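PDB 3NE8: N-acetylmuramoyl-l-alanine amidase from Bartonella henselae, which probably cleaves the amide bond between N-acetylmuramic acid and L-alanine in peptidoglycan, as a zinc-dependent amidase of the bacterial cell wall. Local coordinates for residues S4-D10 / F73-I79; S80-I86 / I189-S195; E102-A108 / H171-D175. All blocks are in the same frame, centred on the assembly; numbering follows the deposited sequence. Where two conformers were deposited one is given.

Interaction 1. Residues S4-D10 / F73-I79; sequences SFRVVLD and FDADLFI. With ACT (acetate ion), chain E.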
loop_
_atom_site.group_PDB
_atom_site.type_symbol
_atom_site.label_atom_id
_atom_site.label_comp_id
_atom_site.label_asym_id
_atom_site.label_seq_id
_atom_site.Cartn_x
_atom_site.Cartn_y
_atom_site.Cartn_z
ATOM N N SER A 4 15.298 -12.545 -0.533
ATOM C CA SER A 4 14.231 -13.500 -0.797
ATOM C C SER A 4 13.037 -13.218 0.105
ATOM O O SER A 4 13.144 -13.222 1.335
ATOM C CB SER A 4 14.716 -14.940 -0.620
ATOM O OG SER A 4 15.682 -15.280 -1.607
ATOM N N PHE A 5 11.898 -12.968 -0.526
ATOM C CA PHE A 5 10.661 -12.687 0.184
ATOM C C PHE A 5 10.084 -14.002 0.686
ATOM O O PHE A 5 10.051 -14.976 -0.061
ATOM C CB PHE A 5 9.674 -12.016 -0.774
ATOM C CG PHE A 5 8.511 -11.368 -0.092
ATOM C CD1 PHE A 5 8.686 -10.195 0.614
ATOM C CD2 PHE A 5 7.237 -11.905 -0.187
ATOM C CE1 PHE A 5 7.627 -9.577 1.235
ATOM C CE2 PHE A 5 6.165 -11.285 0.442
ATOM C CZ PHE A 5 6.366 -10.120 1.146
ATOM N N ARG A 6 9.626 -14.038 1.934
ATOM C CA ARG A 6 9.245 -15.295 2.572
ATOM C C ARG A 6 7.734 -15.399 2.715
ATOM O O ARG A 6 7.105 -14.560 3.360
ATOM C CB ARG A 6 9.924 -15.395 3.940
ATOM C CG ARG A 6 11.449 -15.223 3.876
ATOM C CD ARG A 6 12.098 -15.233 5.254
ATOM N NE ARG A 6 11.969 -16.534 5.902
ATOM C CZ ARG A 6 12.699 -17.598 5.593
ATOM N NH1 ARG A 6 13.628 -17.517 4.641
ATOM N NH2 ARG A 6 12.506 -18.737 6.235
ATOM N N VAL A 7 7.153 -16.435 2.121
ATOM C CA VAL A 7 5.703 -16.597 2.091
ATOM C C VAL A 7 5.307 -17.947 2.668
ATOM O O VAL A 7 5.884 -18.972 2.298
ATOM C CB VAL A 7 5.182 -16.532 0.642
ATOM C CG1 VAL A 7 3.667 -16.688 0.601
ATOM C CG2 VAL A 7 5.585 -15.224 0.008
ATOM N N VAL A 8 4.313 -17.951 3.556
ATOM C CA VAL A 8 3.754 -19.189 4.062
ATOM C C VAL A 8 2.330 -19.315 3.566
ATOM O O VAL A 8 1.531 -18.374 3.697
ATOM C CB VAL A 8 3.831 -19.250 5.600
ATOM C CG1 VAL A 8 3.031 -20.446 6.138
ATOM C CG2 VAL A 8 5.295 -19.354 6.025
ATOM N N LEU A 9 2.041 -20.462 2.954
ATOM C CA LEU A 9 0.716 -20.795 2.461
ATOM C C LEU A 9 0.079 -21.809 3.391
ATOM O O LEU A 9 0.710 -22.801 3.766
ATOM C CB LEU A 9 0.786 -21.388 1.057
ATOM C CG LEU A 9 1.545 -20.551 0.032
ATOM C CD1 LEU A 9 1.578 -21.240 -1.322
ATOM C CD2 LEU A 9 0.956 -19.156 -0.101
ATOM N N ASP A 10 -1.179 -21.568 3.740
ATOM C CA ASP A 10 -1.920 -22.426 4.646
ATOM C C ASP A 10 -3.097 -23.063 3.926
ATOM O O ASP A 10 -4.135 -22.428 3.727
ATOM C CB ASP A 10 -2.438 -21.601 5.829
ATOM C CG ASP A 10 -3.334 -22.404 6.742
ATOM O OD1 ASP A 10 -2.917 -23.520 7.116
ATOM O OD2 ASP A 10 -4.457 -21.948 7.068
ATOM N N PHE A 73 8.716 -19.395 10.648
ATOM C CA PHE A 73 9.370 -19.268 9.345
ATOM C C PHE A 73 9.864 -17.838 9.102
ATOM O O PHE A 73 10.487 -17.566 8.073
ATOM C CB PHE A 73 8.375 -19.656 8.237
ATOM C CG PHE A 73 9.009 -19.937 6.895
ATOM C CD1 PHE A 73 9.790 -21.062 6.715
ATOM C CD2 PHE A 73 8.776 -19.113 5.805
ATOM C CE1 PHE A 73 10.369 -21.341 5.478
ATOM C CE2 PHE A 73 9.336 -19.396 4.568
ATOM C CZ PHE A 73 10.133 -20.509 4.407
ATOM N N ASP A 74 9.566 -16.911 10.010
ATOM C CA ASP A 74 9.843 -15.495 9.768
ATOM C C ASP A 74 9.181 -15.036 8.471
ATOM O O ASP A 74 9.788 -14.349 7.647
ATOM C CB ASP A 74 11.352 -15.216 9.756
ATOM C CG ASP A 74 11.969 -15.282 11.138
ATOM O OD1 ASP A 74 11.232 -15.124 12.137
ATOM O OD2 ASP A 74 13.193 -15.490 11.230
ATOM N N ALA A 75 7.933 -15.439 8.280
ATOM C CA ALA A 75 7.196 -15.098 7.070
ATOM C C ALA A 75 7.021 -13.598 6.918
ATOM O O ALA A 75 6.793 -12.892 7.897
ATOM C CB ALA A 75 5.825 -15.762 7.075
ATOM N N ASP A 76 7.116 -13.128 5.675
ATOM C CA ASP A 76 6.745 -11.766 5.309
ATOM C C ASP A 76 5.278 -11.647 4.913
ATOM O O ASP A 76 4.746 -10.542 4.797
ATOM C CB ASP A 76 7.619 -11.294 4.150
ATOM C CG ASP A 76 9.086 -11.263 4.506
ATOM O OD1 ASP A 76 9.434 -10.613 5.520
ATOM O OD2 ASP A 76 9.893 -11.883 3.777
ATOM N N LEU A 77 4.624 -12.780 4.687
ATOM C CA LEU A 77 3.237 -12.823 4.239
ATOM C C LEU A 77 2.707 -14.221 4.512
ATOM O O LEU A 77 3.421 -15.212 4.318
ATOM C CB LEU A 77 3.153 -12.514 2.737
ATOM C CG LEU A 77 1.769 -12.578 2.083
ATOM C CD1 LEU A 77 0.786 -11.574 2.688
ATOM C CD2 LEU A 77 1.885 -12.367 0.582
ATOM N N PHE A 78 1.454 -14.294 4.945
ATOM C CA PHE A 78 0.753 -15.531 5.263
ATOM C C PHE A 78 -0.579 -15.513 4.525
ATOM O O PHE A 78 -1.337 -14.540 4.625
ATOM C CB PHE A 78 0.526 -15.611 6.776
ATOM C CG PHE A 78 -0.275 -16.805 7.219
ATOM C CD1 PHE A 78 0.292 -18.071 7.252
ATOM C CD2 PHE A 78 -1.602 -16.665 7.605
ATOM C CE1 PHE A 78 -0.437 -19.179 7.689
ATOM C CE2 PHE A 78 -2.344 -17.763 8.018
ATOM C CZ PHE A 78 -1.753 -19.027 8.067
ATOM N N ILE A 79 -0.860 -16.577 3.774
ATOM C CA ILE A 79 -2.090 -16.685 2.999
ATOM C C ILE A 79 -2.791 -17.991 3.348
ATOM O O ILE A 79 -2.245 -19.073 3.108
ATOM C CB ILE A 79 -1.801 -16.656 1.481
ATOM C CG1 ILE A 79 -1.028 -15.386 1.087
ATOM C CG2 ILE A 79 -3.098 -16.765 0.701
ATOM C CD1 ILE A 79 -0.572 -15.366 -0.364
HETATM C C ACT E . 14.990 -20.793 4.620
HETATM O O ACT E . 15.272 -19.618 4.293
HETATM O OXT ACT E . 13.942 -20.956 5.278
HETATM C CH3 ACT E . 15.866 -21.954 4.249
HETATM O O HOH W 1 12.564 -11.366 3.395
#
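Over one face of the Phe73 ring lies the guanidinium of Arg6, its CZ 4.1 Å from the ring centroid and 16° off the normal, a cation-pi contact. The guanidinium edge meets Phe73 O, which accepts from both NE (2.8 Å) and NH2 in the guanidinium plane, while NH1 and NH2 hold the two oxygens of an acetate ion, probably from the crystallisation liquor. A bend at chi3 (66°) turns the arginine back onto the loop that ends helix 63-72 in a Schellman motif at Asp74. The Phe5 ring takes Asp76 CB on one face, 3.7 Å from its centroid, a CH-pi contact.

Asp76 also binds backbone: its OD2 accepts from Arg6 N at 2.8 Å on the anti side, and its own N donates to Arg6 O. Beyond it the strands run parallel, with Val8 N bonded to Leu77 O at 3.0 Å, Ile79 N to Val8 O and Asp10 N to Ile79 O. Leu9 CD2 packs 4.0 Å from Ile79 CB. The chemistry thus changes along the pair: an arginine held by one carbonyl and one ring, with acetate at its end, gives way to sheet bonds, apolar packing and buried Asp10, itself bonded to Thr54.

Interaction 2. Residues S80-I86 / I189-S195; sequences SIHADTI and IEIGYLS. With ZN (zinc ion), chain B.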
loop_
_atom_site.group_PDB
_atom_site.type_symbol
_atom_site.label_atom_id
_atom_site.label_comp_id
_atom_site.label_asym_id
_atom_site.label_seq_id
_atom_site.Cartn_x
_atom_site.Cartn_y
_atom_site.Cartn_z
ATOM N N SER A 80 -3.985 -17.890 3.917
ATOM C CA SER A 80 -4.782 -19.071 4.206
ATOM C C SER A 80 -5.770 -19.271 3.070
ATOM O O SER A 80 -6.492 -18.339 2.683
ATOM C CB SER A 80 -5.515 -18.910 5.535
ATOM O OG SER A 80 -6.139 -20.129 5.931
ATOM N N ILE A 81 -5.798 -20.488 2.537
ATOM C CA ILE A 81 -6.517 -20.810 1.307
ATOM C C ILE A 81 -7.731 -21.680 1.623
ATOM O O ILE A 81 -7.592 -22.726 2.269
ATOM C CB ILE A 81 -5.571 -21.572 0.357
ATOM C CG1 ILE A 81 -4.388 -20.681 -0.042
ATOM C CG2 ILE A 81 -6.313 -22.108 -0.870
ATOM C CD1 ILE A 81 -3.162 -21.429 -0.490
ATOM N N HIS A 82 -8.906 -21.238 1.170
ATOM C CA HIS A 82 -10.188 -21.854 1.500
ATOM C C HIS A 82 -11.114 -21.977 0.305
ATOM O O HIS A 82 -10.918 -21.311 -0.714
ATOM C CB HIS A 82 -10.867 -21.064 2.624
ATOM C CG HIS A 82 -10.188 -21.261 3.934
ATOM N ND1 HIS A 82 -10.633 -22.177 4.859
ATOM C CD2 HIS A 82 -9.028 -20.758 4.420
ATOM C CE1 HIS A 82 -9.794 -22.202 5.882
ATOM N NE2 HIS A 82 -8.815 -21.349 5.641
ATOM N N ALA A 83 -12.106 -22.851 0.445
ATOM C CA ALA A 83 -13.183 -22.993 -0.526
ATOM C C ALA A 83 -14.432 -23.452 0.228
ATOM O O ALA A 83 -14.850 -24.608 0.147
ATOM C CB ALA A 83 -12.803 -23.979 -1.617
ATOM N N ASP A 84 -15.014 -22.528 0.979
ATOM C CA ASP A 84 -16.019 -22.865 1.971
ATOM C C ASP A 84 -17.440 -22.909 1.451
ATOM O O ASP A 84 -17.731 -22.522 0.321
ATOM C CB ASP A 84 -15.942 -21.858 3.116
ATOM C CG ASP A 84 -14.717 -22.068 3.967
ATOM O OD1 ASP A 84 -14.644 -23.134 4.613
ATOM O OD2 ASP A 84 -13.817 -21.205 3.972
ATOM N N THR A 85 -18.325 -23.412 2.296
ATOM C CA THR A 85 -19.753 -23.270 2.076
ATOM C C THR A 85 -20.208 -22.022 2.821
ATOM O O THR A 85 -19.825 -21.817 3.974
ATOM C CB THR A 85 -20.524 -24.487 2.609
ATOM O OG1 THR A 85 -20.386 -25.577 1.692
ATOM C CG2 THR A 85 -22.001 -24.158 2.769
ATOM N N ILE A 86 -20.994 -21.178 2.162
ATOM C CA ILE A 86 -21.554 -20.001 2.829
ATOM C C ILE A 86 -23.066 -20.135 2.854
ATOM O O ILE A 86 -23.632 -20.981 2.158
ATOM C CB ILE A 86 -21.105 -18.652 2.205
ATOM C CG1 ILE A 86 -21.185 -18.684 0.681
ATOM C CG2 ILE A 86 -19.691 -18.296 2.654
ATOM C CD1 ILE A 86 -20.805 -17.362 0.036
ATOM N N ILE A 189 -7.965 -16.251 1.574
ATOM C CA ILE A 189 -8.520 -16.183 0.230
ATOM C C ILE A 189 -9.479 -17.329 0.011
ATOM O O ILE A 189 -9.112 -18.494 0.183
ATOM C CB ILE A 189 -7.431 -16.229 -0.847
ATOM C CG1 ILE A 189 -6.480 -15.045 -0.668
ATOM C CG2 ILE A 189 -8.055 -16.219 -2.243
ATOM C CD1 ILE A 189 -5.365 -14.981 -1.695
ATOM N N GLU A 190 -10.727 -17.000 -0.310
ATOM C CA GLU A 190 -11.670 -18.001 -0.788
ATOM C C GLU A 190 -11.466 -18.083 -2.284
ATOM O O GLU A 190 -11.716 -17.116 -3.006
ATOM C CB GLU A 190 -13.115 -17.602 -0.485
ATOM C CG GLU A 190 -13.453 -17.549 0.991
ATOM C CD GLU A 190 -13.613 -18.909 1.643
ATOM O OE1 GLU A 190 -13.643 -19.942 0.938
ATOM O OE2 GLU A 190 -13.720 -18.934 2.894
ATOM N N ILE A 191 -10.964 -19.212 -2.764
ATOM C CA ILE A 191 -10.761 -19.266 -4.193
ATOM C C ILE A 191 -12.106 -19.394 -4.898
ATOM O O ILE A 191 -12.224 -18.943 -6.040
ATOM C CB ILE A 191 -9.772 -20.331 -4.609
ATOM C CG1 ILE A 191 -10.258 -21.682 -4.113
ATOM C CG2 ILE A 191 -8.395 -19.994 -4.060
ATOM C CD1 ILE A 191 -9.481 -22.853 -4.666
ATOM N N GLY A 192 -13.109 -19.924 -4.194
ATOM C CA GLY A 192 -14.497 -19.964 -4.633
ATOM C C GLY A 192 -15.297 -20.612 -3.519
ATOM O O GLY A 192 -14.717 -21.040 -2.524
ATOM N N TYR A 193 -16.615 -20.706 -3.678
ATOM C CA TYR A 193 -17.447 -21.299 -2.638
ATOM C C TYR A 193 -18.024 -22.630 -3.089
ATOM O O TYR A 193 -18.757 -22.698 -4.069
ATOM C CB TYR A 193 -18.563 -20.333 -2.217
ATOM C CG TYR A 193 -17.992 -19.076 -1.605
ATOM C CD1 TYR A 193 -17.664 -19.024 -0.256
ATOM C CD2 TYR A 193 -17.725 -17.960 -2.389
ATOM C CE1 TYR A 193 -17.104 -17.879 0.308
ATOM C CE2 TYR A 193 -17.168 -16.807 -1.833
ATOM C CZ TYR A 193 -16.863 -16.775 -0.486
ATOM O OH TYR A 193 -16.313 -15.644 0.079
ATOM N N LEU A 194 -17.702 -23.693 -2.366
ATOM C CA LEU A 194 -18.220 -25.007 -2.724
ATOM C C LEU A 194 -19.736 -25.131 -2.546
ATOM O O LEU A 194 -20.334 -26.112 -2.987
ATOM C CB LEU A 194 -17.480 -26.105 -1.957
ATOM C CG LEU A 194 -16.141 -26.486 -2.593
ATOM C CD1 LEU A 194 -15.339 -27.420 -1.706
ATOM C CD2 LEU A 194 -16.359 -27.128 -3.957
ATOM N N SER A 195 -20.360 -24.135 -1.917
ATOM C CA SER A 195 -21.815 -24.077 -1.804
ATOM C C SER A 195 -22.475 -23.653 -3.112
ATOM O O SER A 195 -23.689 -23.776 -3.263
ATOM C CB SER A 195 -22.235 -23.137 -0.668
ATOM O OG SER A 195 -21.406 -21.985 -0.620
HETATM ZN ZN ZN B . -12.537 -23.239 4.928
#
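The zinc site of the amidase sits where two neighbouring parallel strands, 77-82 and 186-190, run out into loops at their C-terminal ends, and there Glu190 meets the metal ligand Asp84. Asp84 binds the zinc through OD1 at 2.1 Å with OD2 farther off at 2.6 Å, a lopsided bidentate grip, and His82 through ND1 at 2.2 Å; His13, Glu28 and Glu115 complete the site. The histidine ring is steadied at its far nitrogen, where NE2 donates to Ser80 OG in the ring plane; that hydroxyl is in turn bonded to Asp10.

Across the strands, Ile189 N bonds to Ser80 O, His82 N to Ile189 O and Ile191 N to His82 O; this register pairs His82 with Glu190, their side chains on the same face. The glutamate chain bends at chi2 (-75°), bringing the carboxylate back over the start of the loop. There OE1 accepts from Asp84 N at 2.9 Å on its syn side, and OE2 stands 2.5 Å from Asp84 OD2, the two carboxylate planes 65° apart. Glu190 therefore touches both the backbone and the side chain of a first-shell ligand and is placed as a second-shell residue.

Farther on, Ile86 lays CD1 over the centre of one face of the Tyr193 ring, 3.6 Å from the centroid and 13° off its normal. Tyr193 OH is bonded to Thr95 and Tyr97, so the ring is held at its hydroxyl as well. Ser195 OG accepts from Ile86 N at 2.9 Å, tying the two loops together. His82 closing its strand, Asp84 two residues on and Glu190 ending the neighbouring strand are consistent with the Amidase_3 family.

Interaction 3. Residues E102-A108 / H171-D175; sequences EASDAIA and HRYAD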
loop_
_atom_site.group_PDB
_atom_site.type_symbol
_atom_site.label_atom_id
_atom_site.label_comp_id
_atom_site.label_asym_id
_atom_site.label_seq_id
_atom_site.Cartn_x
_atom_site.Cartn_y
_atom_site.Cartn_z
ATOM N N GLU A 102 -14.885 -6.450 14.097
ATOM C CA GLU A 102 -16.229 -6.233 13.582
ATOM C C GLU A 102 -16.300 -6.648 12.114
ATOM O O GLU A 102 -15.539 -6.149 11.284
ATOM C CB GLU A 102 -16.591 -4.754 13.729
ATOM C CG GLU A 102 -18.057 -4.421 13.518
ATOM C CD GLU A 102 -18.386 -2.991 13.921
ATOM O OE1 GLU A 102 -19.514 -2.750 14.401
ATOM O OE2 GLU A 102 -17.512 -2.110 13.766
ATOM N N ALA A 103 -17.226 -7.547 11.796
ATOM C CA ALA A 103 -17.335 -8.089 10.442
ATOM C C ALA A 103 -17.845 -7.060 9.444
ATOM O O ALA A 103 -18.620 -6.160 9.799
ATOM C CB ALA A 103 -18.235 -9.300 10.436
ATOM N N SER A 104 -17.424 -7.199 8.193
ATOM C CA SER A 104 -17.854 -6.291 7.130
ATOM C C SER A 104 -19.333 -6.454 6.795
ATOM O O SER A 104 -19.983 -5.515 6.330
ATOM C CB SER A 104 -17.018 -6.512 5.867
ATOM O OG SER A 104 -16.979 -7.888 5.516
ATOM N N ASP A 105 -19.857 -7.649 7.036
ATOM C CA ASP A 105 -21.211 -7.998 6.634
ATOM C C ASP A 105 -21.597 -9.319 7.276
ATOM O O ASP A 105 -20.749 -10.015 7.842
ATOM C CB ASP A 105 -21.306 -8.101 5.110
ATOM C CG ASP A 105 -20.336 -9.115 4.532
ATOM O OD1 ASP A 105 -19.238 -8.712 4.096
ATOM O OD2 ASP A 105 -20.678 -10.312 4.514
ATOM N N ALA A 106 -22.871 -9.677 7.169
ATOM C CA ALA A 106 -23.394 -10.862 7.832
ATOM C C ALA A 106 -22.815 -12.169 7.303
ATOM O O ALA A 106 -22.653 -13.118 8.064
ATOM C CB ALA A 106 -24.917 -10.883 7.755
ATOM N N ILE A 107 -22.523 -12.228 6.008
ATOM C CA ILE A 107 -21.935 -13.433 5.429
ATOM C C ILE A 107 -20.532 -13.657 5.985
ATOM O O ILE A 107 -20.172 -14.773 6.376
ATOM C CB ILE A 107 -21.878 -13.357 3.886
ATOM C CG1 ILE A 107 -23.285 -13.465 3.289
ATOM C CG2 ILE A 107 -20.982 -14.453 3.329
ATOM C CD1 ILE A 107 -23.913 -14.840 3.425
ATOM N N ALA A 108 -19.735 -12.596 6.007
ATOM C CA ALA A 108 -18.381 -12.666 6.546
ATOM C C ALA A 108 -18.405 -13.071 8.020
ATOM O O ALA A 108 -17.593 -13.895 8.464
ATOM C CB ALA A 108 -17.686 -11.336 6.366
ATOM N N HIS A 171 -13.256 -7.542 -1.135
ATOM C CA HIS A 171 -12.454 -7.444 0.077
ATOM C C HIS A 171 -13.374 -7.315 1.280
ATOM O O HIS A 171 -14.039 -6.294 1.446
ATOM C CB HIS A 171 -11.463 -6.277 0.039
ATOM C CG HIS A 171 -10.735 -6.087 1.332
ATOM N ND1 HIS A 171 -10.468 -4.847 1.872
ATOM C CD2 HIS A 171 -10.275 -6.991 2.227
ATOM C CE1 HIS A 171 -9.841 -4.998 3.026
ATOM N NE2 HIS A 171 -9.711 -6.293 3.263
ATOM N N ARG A 172 -13.413 -8.358 2.103
ATOM C CA ARG A 172 -14.249 -8.395 3.293
ATOM C C ARG A 172 -13.386 -8.636 4.524
ATOM O O ARG A 172 -12.162 -8.770 4.429
ATOM C CB ARG A 172 -15.337 -9.460 3.146
ATOM C CG ARG A 172 -16.221 -9.211 1.937
ATOM C CD ARG A 172 -17.393 -10.161 1.838
ATOM N NE ARG A 172 -18.155 -9.902 0.618
ATOM C CZ ARG A 172 -19.441 -10.194 0.456
ATOM N NH1 ARG A 172 -20.132 -10.754 1.441
ATOM N NH2 ARG A 172 -20.032 -9.920 -0.700
ATOM N N TYR A 173 -14.008 -8.675 5.695
ATOM C CA TYR A 173 -13.239 -8.854 6.921
ATOM C C TYR A 173 -14.108 -9.355 8.058
ATOM O O TYR A 173 -15.317 -9.107 8.100
ATOM C CB TYR A 173 -12.487 -7.573 7.312
ATOM C CG TYR A 173 -13.306 -6.314 7.196
ATOM C CD1 TYR A 173 -14.114 -5.888 8.237
ATOM C CD2 TYR A 173 -13.250 -5.538 6.047
ATOM C CE1 TYR A 173 -14.868 -4.726 8.129
ATOM C CE2 TYR A 173 -13.995 -4.377 5.930
ATOM C CZ TYR A 173 -14.796 -3.982 6.975
ATOM O OH TYR A 173 -15.543 -2.827 6.872
ATOM N N ALA A 174 -13.486 -10.103 8.956
ATOM C CA ALA A 174 -14.155 -10.633 10.131
ATOM C C ALA A 174 -13.087 -11.206 11.042
ATOM O O ALA A 174 -11.902 -11.182 10.709
ATOM C CB ALA A 174 -15.182 -11.703 9.751
ATOM N N ASP A 175 -13.502 -11.719 12.193
ATOM C CA ASP A 175 -12.565 -12.128 13.228
ATOM C C ASP A 175 -12.082 -13.571 13.022
ATOM O O ASP A 175 -12.386 -14.466 13.816
ATOM C CB ASP A 175 -13.234 -11.953 14.594
ATOM C CG ASP A 175 -12.272 -12.101 15.748
ATOM O OD1 ASP A 175 -11.049 -11.936 15.560
ATOM O OD2 ASP A 175 -12.757 -12.374 16.867
#
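Arg172 runs from its strand alongside the loop that leads into helix 106-116. Its CB touches Ser104 OG at 3.3 Å; CG continues past Asp105 OD1, and CD lies 3.3 Å from that same oxygen. The chain is extended from CG to NE, which carries the guanidinium alongside the carboxylate. NE donates to Asn169 O and NH2 to Asn168 O, both in the turn before the strand, while NH1 forms a salt bridge with Asp105 OD2 at 3.2 Å. The hydrogen bond within that bridge is weak, bent to 122° with the two planar groups 85° apart, so the carbonyls of the turn appear to fix the guanidinium more firmly than the aspartate does.

Asp105 has a second task at the N-cap: its OD2 accepts from Ala108 N, approached from above the carboxylate plane, and its OD1 accepts from Ser104 OG. Ser104 and Tyr173 then pair reciprocally. Ser104 N donates to Tyr173 O at 2.8 Å, and Tyr173 N to Ser104 OG at 3.1 Å. With chi1 at 44°, the tyrosine ring packs one face against the serine, whose CB rests over its centre 3.5 Å from the centroid, a CH-pi contact; Glu102 O meets the ring edge. Ala174 CB packs against Ala103 CB and touches Ala108 O.

Neighbouring strand 94-99 leads through this loop into the helix, so the contact joins strand 170-174, outermost in this chain, to a helix start. The arrangement is that of an aspartate N-cap whose carboxylate is also salt-bridged to the outer strand of the chain's sheet.

Overall arrangement
Interactions 1 and 2 are buried and share strand 77-82, which pairs with 5-11 early in its course and with 186-190 later; they meet directly where Ile79 CG2 packs 3.8 Å from Ile189 CD1. Interaction 3 is only partly buried, at the 170-174 margin of the same sheet, with nearest atoms about 12 Å from interaction 1. It is nested in the chain loop closed by interaction 2 and touches it through Ile86 and Ile107. The chemistry follows location: regular parallel bonds and apolar packing in interaction 1, with an arginine-ring contact at its partly exposed end; metal ligands and closely approaching carboxylates in interaction 2; helix capping with a weakly bonded salt bridge in interaction 3.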